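Local atomic coordinates of alpha,alpha-trehalose-phosphate synthase (UDP-forming) (Burkholderia xenovorans, PDB entry 5V0T), a protein that belongs to glycosyltransferase family 20 and has a GT-B fold, in which two Rossmann-like domains face each other across a cleft. Residues Lys270-Val275 / Val305-Ile310; Glu286-Phe291 / Leu326-Glu331; Val371-Asp376 / Val398-Ala403. All blocks are in the same frame, centred on the assembly; numbering follows the deposited sequence.

Overall arrangement
All three contacts lie in one Rossmann-like domain, whose parallel sheet runs 347-350, 305-310, 270-275, 368-371, 396-400, 413-415. Contact 1 is core: two adjoining strands of that sheet, held by backbone bonds and apolar side chains. Contact 2 belongs to the helical layer over one face of the sheet and pairs a buried aromatic packing with a salt bridge nearer the surface. Its helix 284-297 links the two strands of contact 1, and F288 and R287 touch F307 and Q309. Contact 3 starts on two further strands of the sheet, then runs into turns that are partly exposed; R287 joins it to contact 2 through T372. UDP lies close to contacts 1 and 3.

Contact 1 of 3, residues Lys270-Val275 / Val305-Ile310; sequences KLIMSV and VSFLQI. With EDO (1,2-ethanediol), chain K.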
loop_
_atom_site.group_PDB
_atom_site.type_symbol
_atom_site.label_atom_id
_atom_site.label_comp_id
_atom_site.label_asym_id
_atom_site.label_seq_id
_atom_site.Cartn_x
_atom_site.Cartn_y
_atom_site.Cartn_z
ATOM N N LYS A 270 7.220 -27.735 -0.664
ATOM C CA LYS A 270 6.681 -26.622 0.095
ATOM C C LYS A 270 6.581 -25.390 -0.799
ATOM O O LYS A 270 7.246 -25.285 -1.835
ATOM C CB LYS A 270 7.541 -26.338 1.335
ATOM C CG LYS A 270 7.495 -27.513 2.360
ATOM C CD LYS A 270 8.167 -27.124 3.680
ATOM C CE LYS A 270 8.023 -28.256 4.707
ATOM N NZ LYS A 270 8.757 -27.935 5.964
ATOM N N LEU A 271 5.738 -24.451 -0.395
ATOM C CA LEU A 271 5.457 -23.273 -1.206
ATOM C C LEU A 271 5.825 -22.010 -0.447
ATOM O O LEU A 271 5.301 -21.760 0.642
ATOM C CB LEU A 271 3.983 -23.228 -1.613
ATOM C CG LEU A 271 3.540 -22.001 -2.405
ATOM C CD1 LEU A 271 4.307 -21.913 -3.736
ATOM C CD2 LEU A 271 2.041 -22.081 -2.651
ATOM N N ILE A 272 6.727 -21.228 -1.023
ATOM C CA ILE A 272 6.934 -19.838 -0.634
ATOM C C ILE A 272 6.127 -18.971 -1.593
ATOM O O ILE A 272 6.244 -19.105 -2.817
ATOM C CB ILE A 272 8.428 -19.472 -0.680
ATOM C CG1 ILE A 272 9.244 -20.415 0.219
ATOM C CG2 ILE A 272 8.639 -17.993 -0.321
ATOM C CD1 ILE A 272 10.764 -20.324 -0.013
ATOM N N MET A 273 5.309 -18.067 -1.052
ATOM C CA MET A 273 4.438 -17.259 -1.897
ATOM C C MET A 273 4.627 -15.769 -1.642
ATOM O O MET A 273 4.715 -15.326 -0.496
ATOM C CB MET A 273 2.969 -17.641 -1.686
ATOM C CG MET A 273 1.994 -16.840 -2.579
ATOM S SD MET A 273 0.380 -17.606 -2.500
ATOM C CE MET A 273 -0.575 -16.447 -3.505
ATOM N N SER A 274 4.671 -14.998 -2.726
ATOM C CA SER A 274 4.704 -13.544 -2.683
ATOM C C SER A 274 3.681 -12.987 -3.665
ATOM O O SER A 274 3.428 -13.577 -4.723
ATOM C CB SER A 274 6.095 -12.992 -3.048
ATOM O OG SER A 274 7.089 -13.333 -2.080
ATOM N N VAL A 275 3.120 -11.828 -3.318
ATOM C CA VAL A 275 2.184 -11.092 -4.172
ATOM C C VAL A 275 2.525 -9.617 -4.043
ATOM O O VAL A 275 2.387 -9.052 -2.954
ATOM C CB VAL A 275 0.713 -11.301 -3.774
ATOM C CG1 VAL A 275 -0.171 -10.481 -4.693
ATOM C CG2 VAL A 275 0.315 -12.780 -3.809
ATOM N N VAL A 305 11.115 -27.231 -2.598
ATOM C CA VAL A 305 10.379 -25.995 -2.370
ATOM C C VAL A 305 10.333 -25.250 -3.696
ATOM O O VAL A 305 11.231 -25.388 -4.530
ATOM C CB VAL A 305 11.036 -25.143 -1.249
ATOM C CG1 VAL A 305 12.480 -24.800 -1.601
ATOM C CG2 VAL A 305 10.231 -23.860 -0.957
ATOM N N SER A 306 9.267 -24.489 -3.904
ATOM C CA SER A 306 9.174 -23.567 -5.027
ATOM C C SER A 306 8.657 -22.228 -4.529
ATOM O O SER A 306 7.969 -22.145 -3.510
ATOM C CB SER A 306 8.256 -24.094 -6.141
ATOM O OG SER A 306 8.943 -25.025 -6.952
ATOM N N PHE A 307 9.021 -21.174 -5.260
ATOM C CA PHE A 307 8.749 -19.791 -4.889
ATOM C C PHE A 307 7.805 -19.238 -5.958
ATOM O O PHE A 307 8.197 -19.069 -7.120
ATOM C CB PHE A 307 10.067 -19.014 -4.780
ATOM C CG PHE A 307 9.917 -17.523 -4.586
ATOM C CD1 PHE A 307 8.756 -16.961 -4.066
ATOM C CD2 PHE A 307 10.974 -16.675 -4.932
ATOM C CE1 PHE A 307 8.634 -15.573 -3.912
ATOM C CE2 PHE A 307 10.862 -15.278 -4.782
ATOM C CZ PHE A 307 9.696 -14.738 -4.260
ATOM N N LEU A 308 6.553 -19.024 -5.574
ATOM C CA LEU A 308 5.561 -18.382 -6.426
ATOM C C LEU A 308 5.604 -16.871 -6.181
ATOM O O LEU A 308 5.283 -16.404 -5.083
ATOM C CB LEU A 308 4.176 -18.956 -6.123
ATOM C CG LEU A 308 3.002 -18.263 -6.827
ATOM C CD1 LEU A 308 3.098 -18.398 -8.348
ATOM C CD2 LEU A 308 1.666 -18.797 -6.299
ATOM N N GLN A 309 6.000 -16.100 -7.205
ATOM C CA GLN A 309 5.946 -14.639 -7.153
ATOM C C GLN A 309 4.892 -14.180 -8.152
ATOM O O GLN A 309 5.105 -14.239 -9.370
ATOM C CB GLN A 309 7.293 -13.995 -7.476
ATOM C CG GLN A 309 7.192 -12.453 -7.608
ATOM C CD GLN A 309 7.026 -11.774 -6.254
ATOM O OE1 GLN A 309 7.893 -11.879 -5.410
ATOM N NE2 GLN A 309 5.895 -11.071 -6.047
ATOM N N ILE A 310 3.755 -13.746 -7.644
ATOM C CA ILE A 310 2.759 -13.074 -8.468
ATOM C C ILE A 310 3.103 -11.588 -8.446
ATOM O O ILE A 310 3.173 -10.970 -7.374
ATOM C CB ILE A 310 1.341 -13.349 -7.959
ATOM C CG1 ILE A 310 1.031 -14.835 -8.120
ATOM C CG2 ILE A 310 0.314 -12.502 -8.732
ATOM C CD1 ILE A 310 -0.386 -15.260 -7.629
HETATM C C1 EDO K . 6.661 -26.580 -9.093
HETATM O O1 EDO K . 7.274 -27.224 -7.966
HETATM C C2 EDO K . 7.754 -26.171 -10.075
HETATM O O2 EDO K . 8.218 -27.325 -10.797
#
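The backbones of I272 and its neighbours form a regular parallel ladder with V305-I310, the two strands of a beta-alpha-beta crossover through helix 284-297. I272 N donates to S306 O (2.9 Å), and I272 O accepts from L308 N at 2.8 Å. S306 N to K270 O, S274 N to L308 O and I310 N to S274 O bring the total to five, with the strands only 16° from parallel.

Apolar side chains meet on both faces. On one, L271 CD1 rests on L308 CB (3.8 Å), while the M273 thioether runs alongside the L308 side chain; helices 257-266 and 356-363 cover this face. On the other, I272 CD1 meets V305 CG2 at 3.7 Å. Here F307, with CG anti to the backbone N (chi1 172°), swings its ring toward the partner strand, and its edge atom CE1 comes 3.3 Å from S274 OG.

The polar ends have partners beyond the ladder. S274 OG bonds to Y370 O on the next strand. Q309, bent at chi2 (74°), turns its amide back so that NE2 reaches I310 O (3.0 Å) and D276 OD1. S306 OG bonds to T345 O and to 1,2-ethanediol O1.

Buried hydroxyls and amide are thus tied into neighbouring parts of the domain, in a strand pair whose carboxyl-terminal end brings V275 to the bound UDP.

Contact 2 of 3, residues Glu286-Phe291 / Leu326-Glu331; sequences ERFRAF and LQLEGE
L328 sets its CD1 methyl squarely over one face of the F288 ring, 3.5 Å from the ring centroid and 8° off the ring normal, a well-centred CH-pi contact. The two side chains cross at about a right angle. L328 CG anti to the backbone N (chi1 -172°) carries the isobutyl group toward the ring, whose CE2 lies 3.6 Å from L328 CD1.

The helices carrying these residues, 284-297 and 319-339, follow successive strands of the Rossmann-like domain and pack nearly parallel on one side of its sheet, with the axes of the two short segments 10.1 Å apart. F288 also reaches inward to the ring of F307 on the sheet.

Farther out, R289 forms a side-on salt bridge with E331 through two nitrogens: NE donates to OE1 at 2.9 Å and NH2 to OE2 at 3.0 Å, both nearly straight. Each oxygen lies close to the guanidinium plane, yet the donors come from above the carboxylate plane, with the two flat groups turned 54° apart. The extended R289 chain reaches across to E331, which folds back at chi2 to meet it. R334 is a second cationic partner of E331 OE1, probably reinforcing the charged form of the carboxylate.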
loop_
_atom_site.group_PDB
_atom_site.type_symbol
_atom_site.label_atom_id
_atom_site.label_comp_id
_atom_site.label_asym_id
_atom_site.label_seq_id
_atom_site.Cartn_x
_atom_site.Cartn_y
_atom_site.Cartn_z
ATOM N N GLU A 286 16.115 -8.229 -4.327
ATOM C CA GLU A 286 16.731 -8.757 -3.108
ATOM C C GLU A 286 16.018 -10.019 -2.653
ATOM O O GLU A 286 16.651 -10.971 -2.181
ATOM C CB GLU A 286 16.693 -7.711 -1.985
ATOM C CG GLU A 286 17.577 -6.472 -2.220
ATOM C CD GLU A 286 16.921 -5.428 -3.109
ATOM O OE1 GLU A 286 15.803 -5.663 -3.609
ATOM O OE2 GLU A 286 17.522 -4.350 -3.296
ATOM N N ARG A 287 14.696 -10.028 -2.778
ATOM C CA ARG A 287 13.885 -11.184 -2.416
ATOM C C ARG A 287 14.269 -12.416 -3.232
ATOM O O ARG A 287 14.411 -13.524 -2.690
ATOM C CB ARG A 287 12.420 -10.820 -2.635
ATOM C CG ARG A 287 11.471 -11.865 -2.243
ATOM C CD ARG A 287 10.058 -11.434 -2.396
ATOM N NE ARG A 287 9.762 -10.126 -1.809
ATOM C CZ ARG A 287 8.575 -9.557 -1.934
ATOM N NH1 ARG A 287 7.649 -10.212 -2.614
ATOM N NH2 ARG A 287 8.313 -8.352 -1.412
ATOM N N PHE A 288 14.423 -12.245 -4.547
ATOM C CA PHE A 288 14.847 -13.361 -5.395
ATOM C C PHE A 288 16.258 -13.814 -5.031
ATOM O O PHE A 288 16.538 -15.016 -4.986
ATOM C CB PHE A 288 14.783 -12.970 -6.878
ATOM C CG PHE A 288 13.385 -13.019 -7.493
ATOM C CD1 PHE A 288 12.250 -12.741 -6.740
ATOM C CD2 PHE A 288 13.230 -13.330 -8.841
ATOM C CE1 PHE A 288 10.974 -12.769 -7.315
ATOM C CE2 PHE A 288 11.962 -13.364 -9.433
ATOM C CZ PHE A 288 10.829 -13.080 -8.659
ATOM N N ARG A 289 17.160 -12.864 -4.773
ATOM C CA ARG A 289 18.536 -13.217 -4.431
ATOM C C ARG A 289 18.625 -13.994 -3.121
ATOM O O ARG A 289 19.509 -14.848 -2.969
ATOM C CB ARG A 289 19.400 -11.950 -4.375
ATOM C CG ARG A 289 19.580 -11.346 -5.760
ATOM C CD ARG A 289 20.462 -10.105 -5.814
ATOM N NE ARG A 289 20.586 -9.705 -7.213
ATOM C CZ ARG A 289 21.273 -8.658 -7.652
ATOM N NH1 ARG A 289 21.928 -7.882 -6.803
ATOM N NH2 ARG A 289 21.300 -8.395 -8.951
ATOM N N ALA A 290 17.740 -13.721 -2.164
ATOM C CA ALA A 290 17.793 -14.480 -0.918
ATOM C C ALA A 290 17.221 -15.885 -1.087
ATOM O O ALA A 290 17.679 -16.814 -0.415
ATOM C CB ALA A 290 17.053 -13.721 0.184
ATOM N N PHE A 291 16.234 -16.063 -1.975
ATOM C CA PHE A 291 15.806 -17.414 -2.317
ATOM C C PHE A 291 16.919 -18.162 -3.037
ATOM O O PHE A 291 17.144 -19.347 -2.779
ATOM C CB PHE A 291 14.531 -17.382 -3.179
ATOM C CG PHE A 291 14.025 -18.767 -3.581
ATOM C CD1 PHE A 291 13.593 -19.672 -2.620
ATOM C CD2 PHE A 291 14.005 -19.165 -4.919
ATOM C CE1 PHE A 291 13.136 -20.941 -2.983
ATOM C CE2 PHE A 291 13.538 -20.429 -5.294
ATOM C CZ PHE A 291 13.094 -21.321 -4.323
ATOM N N LEU A 326 12.531 -5.449 -16.068
ATOM C CA LEU A 326 13.626 -6.100 -16.778
ATOM C C LEU A 326 14.632 -6.710 -15.815
ATOM O O LEU A 326 15.107 -7.836 -16.027
ATOM C CB LEU A 326 14.326 -5.100 -17.692
ATOM C CG LEU A 326 13.582 -4.632 -18.937
ATOM C CD1 LEU A 326 14.344 -3.463 -19.570
ATOM C CD2 LEU A 326 13.439 -5.798 -19.931
ATOM N N GLN A 327 14.980 -5.974 -14.761
ATOM C CA GLN A 327 15.959 -6.488 -13.817
ATOM C C GLN A 327 15.449 -7.763 -13.163
ATOM O O GLN A 327 16.176 -8.761 -13.088
ATOM C CB GLN A 327 16.300 -5.432 -12.767
ATOM C CG GLN A 327 17.420 -5.892 -11.835
ATOM C CD GLN A 327 17.901 -4.836 -10.856
ATOM O OE1 GLN A 327 17.202 -3.857 -10.563
ATOM N NE2 GLN A 327 19.111 -5.038 -10.336
ATOM N N LEU A 328 14.179 -7.763 -12.743
ATOM C CA LEU A 328 13.613 -8.916 -12.040
ATOM C C LEU A 328 13.509 -10.126 -12.951
ATOM O O LEU A 328 13.745 -11.262 -12.519
ATOM C CB LEU A 328 12.235 -8.575 -11.479
ATOM C CG LEU A 328 11.636 -9.657 -10.569
ATOM C CD1 LEU A 328 12.554 -9.832 -9.334
ATOM C CD2 LEU A 328 10.197 -9.290 -10.162
ATOM N N GLU A 329 13.136 -9.903 -14.209
ATOM C CA GLU A 329 13.011 -11.018 -15.135
ATOM C C GLU A 329 14.360 -11.683 -15.391
ATOM O O GLU A 329 14.437 -12.912 -15.489
ATOM C CB GLU A 329 12.343 -10.529 -16.419
ATOM C CG GLU A 329 10.857 -10.317 -16.128
ATOM C CD GLU A 329 10.057 -9.645 -17.221
ATOM O OE1 GLU A 329 8.815 -9.642 -17.071
ATOM O OE2 GLU A 329 10.634 -9.097 -18.192
ATOM N N GLY A 330 15.436 -10.893 -15.470
ATOM C CA GLY A 330 16.759 -11.482 -15.583
ATOM C C GLY A 330 17.155 -12.277 -14.350
ATOM O O GLY A 330 17.819 -13.306 -14.459
ATOM N N GLU A 331 16.755 -11.804 -13.159
ATOM C CA GLU A 331 16.981 -12.560 -11.926
ATOM C C GLU A 331 16.292 -13.919 -11.978
ATOM O O GLU A 331 16.902 -14.948 -11.673
ATOM C CB GLU A 331 16.479 -11.769 -10.706
ATOM C CG GLU A 331 17.208 -10.460 -10.456
ATOM C CD GLU A 331 18.633 -10.667 -9.950
ATOM O OE1 GLU A 331 18.804 -11.307 -8.895
ATOM O OE2 GLU A 331 19.586 -10.197 -10.608
#

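Contact 3 of 3, residues Val371-Asp376 / Val398-Ala403; sequences VTPLRD and VLSRFA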
loop_
_atom_site.group_PDB
_atom_site.type_symbol
_atom_site.label_atom_id
_atom_site.label_comp_id
_atom_site.label_asym_id
_atom_site.label_seq_id
_atom_site.Cartn_x
_atom_site.Cartn_y
_atom_site.Cartn_z
ATOM N N VAL A 371 7.188 -11.368 2.250
ATOM C CA VAL A 371 6.774 -9.975 2.086
ATOM C C VAL A 371 7.933 -9.088 2.541
ATOM O O VAL A 371 8.052 -8.783 3.732
ATOM C CB VAL A 371 5.496 -9.672 2.883
ATOM C CG1 VAL A 371 5.004 -8.245 2.623
ATOM C CG2 VAL A 371 4.379 -10.722 2.573
ATOM N N THR A 372 8.785 -8.647 1.609
ATOM C CA THR A 372 10.033 -7.970 1.992
ATOM C C THR A 372 10.253 -6.632 1.281
ATOM O O THR A 372 11.345 -6.359 0.780
ATOM C CB THR A 372 11.233 -8.890 1.765
ATOM O OG1 THR A 372 11.415 -9.118 0.366
ATOM C CG2 THR A 372 11.034 -10.226 2.452
ATOM N N PRO A 373 9.265 -5.734 1.296
ATOM C CA PRO A 373 9.446 -4.449 0.604
ATOM C C PRO A 373 10.589 -3.649 1.212
ATOM O O PRO A 373 10.843 -3.692 2.422
ATOM C CB PRO A 373 8.095 -3.743 0.801
ATOM C CG PRO A 373 7.563 -4.330 2.069
ATOM C CD PRO A 373 8.017 -5.767 2.081
ATOM N N LEU A 374 11.293 -2.910 0.347
ATOM C CA LEU A 374 12.327 -1.990 0.827
ATOM C C LEU A 374 11.723 -0.881 1.680
ATOM O O LEU A 374 12.324 -0.447 2.673
ATOM C CB LEU A 374 13.092 -1.397 -0.359
ATOM C CG LEU A 374 13.828 -2.488 -1.160
ATOM C CD1 LEU A 374 14.376 -1.970 -2.486
ATOM C CD2 LEU A 374 14.958 -3.098 -0.331
ATOM N N ARG A 375 10.537 -0.413 1.304
ATOM C CA ARG A 375 9.757 0.568 2.055
ATOM C C ARG A 375 8.307 0.341 1.686
ATOM O O ARG A 375 7.999 0.128 0.509
ATOM C CB ARG A 375 10.116 2.021 1.708
ATOM C CG ARG A 375 11.545 2.447 2.011
ATOM C CD ARG A 375 11.729 2.713 3.507
ATOM N NE ARG A 375 13.132 2.952 3.824
ATOM C CZ ARG A 375 13.579 3.332 5.016
ATOM N NH1 ARG A 375 14.875 3.508 5.197
ATOM N NH2 ARG A 375 12.733 3.527 6.022
ATOM N N ASP A 376 7.417 0.415 2.671
ATOM C CA ASP A 376 6.002 0.165 2.413
ATOM C C ASP A 376 5.205 0.836 3.513
ATOM O O ASP A 376 5.513 0.652 4.695
ATOM C CB ASP A 376 5.714 -1.346 2.368
ATOM C CG ASP A 376 4.488 -1.690 1.545
ATOM O OD1 ASP A 376 3.462 -0.991 1.703
ATOM O OD2 ASP A 376 4.549 -2.676 0.759
ATOM N N VAL A 398 7.340 -14.006 6.667
ATOM C CA VAL A 398 8.654 -13.371 6.643
ATOM C C VAL A 398 8.427 -11.936 6.171
ATOM O O VAL A 398 7.879 -11.713 5.082
ATOM C CB VAL A 398 9.624 -14.139 5.724
ATOM C CG1 VAL A 398 10.994 -13.383 5.530
ATOM C CG2 VAL A 398 9.855 -15.576 6.266
ATOM N N LEU A 399 8.811 -10.958 6.997
ATOM C CA LEU A 399 8.322 -9.589 6.815
ATOM C C LEU A 399 9.439 -8.560 6.955
ATOM O O LEU A 399 10.168 -8.548 7.954
ATOM C CB LEU A 399 7.209 -9.290 7.828
ATOM C CG LEU A 399 6.617 -7.882 7.749
ATOM C CD1 LEU A 399 5.834 -7.718 6.447
ATOM C CD2 LEU A 399 5.732 -7.596 8.962
ATOM N N SER A 400 9.548 -7.672 5.970
ATOM C CA SER A 400 10.511 -6.577 6.048
ATOM C C SER A 400 10.226 -5.655 7.231
ATOM O O SER A 400 9.092 -5.206 7.424
ATOM C CB SER A 400 10.465 -5.753 4.769
ATOM O OG SER A 400 11.262 -4.601 4.929
ATOM N N ARG A 401 11.275 -5.321 7.995
ATOM C CA ARG A 401 11.128 -4.324 9.054
ATOM C C ARG A 401 10.683 -2.962 8.514
ATOM O O ARG A 401 10.234 -2.114 9.292
ATOM C CB ARG A 401 12.450 -4.141 9.809
ATOM C CG ARG A 401 13.534 -3.429 8.989
ATOM C CD ARG A 401 14.673 -2.977 9.880
ATOM N NE ARG A 401 14.209 -2.032 10.890
ATOM C CZ ARG A 401 14.745 -1.904 12.100
ATOM N NH1 ARG A 401 15.764 -2.673 12.466
ATOM N NH2 ARG A 401 14.254 -1.013 12.947
ATOM N N PHE A 402 10.794 -2.730 7.208
ATOM C CA PHE A 402 10.408 -1.443 6.643
ATOM C C PHE A 402 8.989 -1.428 6.102
ATOM O O PHE A 402 8.564 -0.404 5.550
ATOM C CB PHE A 402 11.384 -1.037 5.538
ATOM C CG PHE A 402 12.803 -0.909 6.019
ATOM C CD1 PHE A 402 13.146 0.067 6.942
ATOM C CD2 PHE A 402 13.776 -1.788 5.570
ATOM C CE1 PHE A 402 14.462 0.188 7.408
ATOM C CE2 PHE A 402 15.101 -1.676 6.025
ATOM C CZ PHE A 402 15.438 -0.681 6.944
ATOM N N ALA A 403 8.263 -2.531 6.212
ATOM C CA ALA A 403 6.821 -2.495 6.004
ATOM C C ALA A 403 6.151 -1.935 7.254
ATOM O O ALA A 403 6.510 -2.301 8.379
ATOM C CB ALA A 403 6.277 -3.898 5.720
#
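V371 and L399 begin the tight side of this contact, their side chains lying side by side with V371 CG1 3.9 Å from L399 CD1. Between them the backbones make a short parallel bridge: V371 N donates to V398 O, and S400 N to V371 O at 2.9 Å. Helix 380-388 packs on both side chains from the same face.

S400 is gripped next. Its OG lies anti to the backbone N (chi1 172°), which points the hydroxyl at the other segment to donate to P373 O at 2.7 Å. The same oxygen accepts from F402 N, so both roles of the hydroxyl are used and it ties the two segments together where the strands end. P373 CD presses on S400 CB (3.6 Å), and P373 CG meets the A403 methyl.

The S400-F402 bond makes an ST turn, set within a type I beta turn from S400 to A403. Both segments leave the carboxyl-terminal ends of the strands 368-371 and 396-400 of the Rossmann-like sheet, where GT-B proteins place their nucleotide; the nearest atoms of the D376 side chain and UDP are about 5 Å apart, and D376 OD2 forms a salt bridge with K282.

Within the turn the register has slipped by one residue and the grip weakens. D376 N reaches F402 O at 3.2 Å, coming from above the carbonyl plane. Toward solvent, R375, bent at chi2 (-77°), brings its guanidinium back so that F402 CD1 lies over one face, 3.6 Å from NH2 of R375. The two planes are 38° apart, far from a flat stack. R401 CG covers one face of the F402 ring, while R375 makes a cation-pi contact with Y100.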